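PDB 5CAX: glutaredoxin from Methanosarcina acetivorans, which acts as a glutaredoxin-like oxidoreductase, methanoredoxin, that reduces protein disulfides in a coenzyme M-dependent manner. Local coordinates for residues D42-D46 against I95-F101. Numbering follows the deposited sequence.
With CD (cadmium ion), chain F.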
ATOM      1  N   ASP A  42      11.687   5.466  -2.126  1.00 72.84           N
ATOM      2  CA  ASP A  42      12.696   5.901  -3.088  1.00 73.20           C
ATOM      3  C   ASP A  42      12.111   6.956  -4.041  1.00 69.91           C
ATOM      4  O   ASP A  42      12.771   7.938  -4.385  1.00 71.10           O
ATOM      5  CB  ASP A  42      13.227   4.705  -3.886  1.00 73.86           C
ATOM      6  CG  ASP A  42      14.169   3.824  -3.078  1.00 76.16           C
ATOM      7  OD1 ASP A  42      14.877   4.343  -2.182  1.00 75.73           O
ATOM      8  OD2 ASP A  42      14.183   2.592  -3.334  1.00 76.85           O
ATOM      9  N   LEU A  43      10.860   6.762  -4.449  1.00 61.88           N
ATOM     10  CA  LEU A  43      10.188   7.737  -5.310  1.00 64.41           C
ATOM     11  C   LEU A  43       9.984   9.080  -4.623  1.00 64.92           C
ATOM     12  O   LEU A  43       9.754  10.095  -5.278  1.00 62.20           O
ATOM     13  CB  LEU A  43       8.842   7.195  -5.789  1.00 61.72           C
ATOM     14  CG  LEU A  43       8.989   5.957  -6.672  1.00 63.82           C
ATOM     15  CD1 LEU A  43       7.651   5.260  -6.846  1.00 62.56           C
ATOM     16  CD2 LEU A  43       9.609   6.323  -8.012  1.00 62.65           C
ATOM     17  N   GLY A  44      10.056   9.071  -3.296  1.00 61.91           N
ATOM     18  CA  GLY A  44       9.982  10.294  -2.535  1.00 59.94           C
ATOM     19  C   GLY A  44       8.586  10.859  -2.529  1.00 58.46           C
ATOM     20  O   GLY A  44       8.423  12.066  -2.399  1.00 59.24           O
ATOM     21  N   VAL A  45       7.596   9.996  -2.740  1.00 55.36           N
ATOM     22  CA  VAL A  45       6.197  10.409  -2.715  1.00 54.11           C
ATOM     23  C   VAL A  45       5.511  10.392  -1.330  1.00 54.08           C
ATOM     24  O   VAL A  45       5.954   9.768  -0.366  1.00 54.73           O
ATOM     25  CB  VAL A  45       5.351   9.556  -3.678  1.00 54.55           C
ATOM     26  CG1 VAL A  45       5.881   9.682  -5.103  1.00 55.20           C
ATOM     27  CG2 VAL A  45       5.290   8.103  -3.204  1.00 51.80           C
ATOM     28  N   ASP A  46       4.421  11.136  -1.257  1.00 58.45           N
ATOM     29  CA  ASP A  46       3.575  11.179  -0.082  1.00 53.89           C
ATOM     30  C   ASP A  46       2.639   9.965  -0.094  1.00 55.78           C
ATOM     31  O   ASP A  46       1.884   9.783  -1.056  1.00 51.60           O
ATOM     32  CB  ASP A  46       2.788  12.493  -0.083  1.00 55.40           C
ATOM     33  CG  ASP A  46       2.340  12.918   1.293  1.00 55.92           C
ATOM     34  OD1 ASP A  46       3.178  13.524   1.984  1.00 57.48           O
ATOM     35  OD2 ASP A  46       1.169  12.670   1.668  1.00 55.68           O
ATOM     36  N   ILE A  95       3.649   1.160 -10.936  1.00 82.26           N
ATOM     37  CA  ILE A  95       3.529   2.129  -9.858  1.00 79.41           C
ATOM     38  C   ILE A  95       4.114   3.486 -10.280  1.00 79.09           C
ATOM     39  O   ILE A  95       3.503   4.535 -10.069  1.00 68.67           O
ATOM     40  CB  ILE A  95       4.227   1.632  -8.575  1.00 73.01           C
ATOM     41  CG1 ILE A  95       3.478   0.418  -8.007  1.00 64.97           C
ATOM     42  CG2 ILE A  95       4.349   2.776  -7.554  1.00 63.99           C
ATOM     43  CD1 ILE A  95       4.252  -0.341  -6.966  1.00 56.04           C
ATOM     44  N   ARG A  96       5.304   3.451 -10.873  1.00 84.04           N
ATOM     45  CA  ARG A  96       5.966   4.654 -11.359  1.00 82.51           C
ATOM     46  C   ARG A  96       5.067   5.406 -12.340  1.00 85.33           C
ATOM     47  O   ARG A  96       4.892   6.622 -12.246  1.00 82.40           O
ATOM     48  CB  ARG A  96       7.300   4.298 -12.014  1.00 84.56           C
ATOM     49  CG  ARG A  96       8.389   3.938 -11.012  1.00 77.93           C
ATOM     50  CD  ARG A  96       9.692   3.625 -11.703  1.00 81.68           C
ATOM     51  NE  ARG A  96      10.168   4.803 -12.401  1.00 82.94           N
ATOM     52  CZ  ARG A  96      11.146   5.577 -11.950  1.00 82.60           C
ATOM     53  NH1 ARG A  96      11.762   5.265 -10.811  1.00 79.87           N
ATOM     54  NH2 ARG A  96      11.513   6.652 -12.645  1.00 87.41           N
ATOM     55  N   GLU A  97       4.506   4.674 -13.292  1.00100.14           N
ATOM     56  CA  GLU A  97       3.676   5.284 -14.316  1.00101.08           C
ATOM     57  C   GLU A  97       2.446   5.904 -13.675  1.00 95.67           C
ATOM     58  O   GLU A  97       2.029   6.996 -14.055  1.00 94.56           O
ATOM     59  CB  GLU A  97       3.264   4.246 -15.369  1.00106.12           C
ATOM     60  CG  GLU A  97       4.332   3.944 -16.431  1.00112.44           C
ATOM     61  CD  GLU A  97       3.900   2.846 -17.397  1.00115.59           C
ATOM     62  OE1 GLU A  97       2.857   2.205 -17.128  1.00112.73           O
ATOM     63  OE2 GLU A  97       4.607   2.612 -18.408  1.00119.52           O
ATOM     64  N   ALA A  98       1.884   5.217 -12.684  1.00 84.34           N
ATOM     65  CA  ALA A  98       0.654   5.670 -12.037  1.00 77.56           C
ATOM     66  C   ALA A  98       0.856   6.868 -11.108  1.00 71.98           C
ATOM     67  O   ALA A  98      -0.101   7.552 -10.751  1.00 68.57           O
ATOM     68  CB  ALA A  98       0.008   4.520 -11.282  1.00 74.41           C
ATOM     69  N   LEU A  99       2.094   7.140 -10.728  1.00 74.43           N
ATOM     70  CA  LEU A  99       2.358   8.276  -9.859  1.00 70.44           C
ATOM     71  C   LEU A  99       3.140   9.338 -10.618  1.00 74.87           C
ATOM     72  O   LEU A  99       3.506  10.371 -10.059  1.00 73.21           O
ATOM     73  CB  LEU A  99       3.116   7.848  -8.601  1.00 65.24           C
ATOM     74  CG  LEU A  99       2.436   6.778  -7.749  1.00 60.65           C
ATOM     75  CD1 LEU A  99       3.301   6.423  -6.554  1.00 57.52           C
ATOM     76  CD2 LEU A  99       1.088   7.252  -7.307  1.00 55.95           C
ATOM     77  N   GLY A 100       3.379   9.085 -11.903  1.00 90.91           N
ATOM     78  CA  GLY A 100       4.031  10.054 -12.764  1.00 92.99           C
ATOM     79  C   GLY A 100       5.540   9.930 -12.845  1.00 94.43           C
ATOM     80  O   GLY A 100       6.245  10.932 -12.903  1.00 95.43           O
ATOM     81  N   PHE A 101       6.045   8.705 -12.864  1.00 91.78           N
ATOM     82  CA  PHE A 101       7.477   8.502 -13.018  1.00 94.81           C
ATOM     83  C   PHE A 101       7.823   7.585 -14.197  1.00100.04           C
ATOM     84  O   PHE A 101       7.665   7.957 -15.367  1.00102.92           O
ATOM     85  CB  PHE A 101       8.064   7.936 -11.717  1.00 92.08           C
ATOM     86  CG  PHE A 101       7.831   8.805 -10.504  1.00 85.56           C
ATOM     87  CD1 PHE A 101       8.775   9.749 -10.123  1.00 85.46           C
ATOM     88  CD2 PHE A 101       6.685   8.679  -9.748  1.00 82.78           C
ATOM     89  CE1 PHE A 101       8.579  10.554  -9.014  1.00 82.13           C
ATOM     90  CE2 PHE A 101       6.475   9.482  -8.631  1.00 76.73           C
ATOM     91  CZ  PHE A 101       7.434  10.418  -8.266  1.00 76.83           C
TER
HETATM   92 CD    CD F 202       1.882  13.896   4.193  1.00 55.25          CD
HETATM   93  O   HOH W   1      -0.351  14.973   3.353  1.00 30.00           O
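Leu43 lays its CD2 methyl over one face of the Phe101 ring, a CH-pi contact 4.1 Å from CD2 to the ring centroid and 16° off the ring normal. The same methyl meets Arg96, with Arg96 NH1 lying 3.7 Å from Leu43 CD2; a bend at chi3 (63°) turns the arginine's end back toward the leucine. Phe101 CB lies over one face of the guanidinium, toward its rim. The remaining side-chain contacts are apolar. Val45 and Phe101 run antiparallel alongside one another, Val45 CG1 standing 3.6 Å from Phe101 CE2. Leu43 CD1 reaches Ile95 CG2, and Val45 CG2 reaches Leu99 CD1, each pair at 4.2 Å. In this thioredoxin-clan fold the contact joins the C-terminal ends of helices 31-43 and 92-99, and Ile95 and Leu99 continue the packing onto Leu40. Both helices finish in a Schellman motif, with Gly44 and Gly100 at positive phi; beyond these turns Val45 and Phe101 each point toward the other segment. Next along the chain, Asp46, which does not touch 95-101, binds a cadmium ion through OD1 at 2.6 Å, and a water on that metal donates a hydrogen bond to Asp46 OD2.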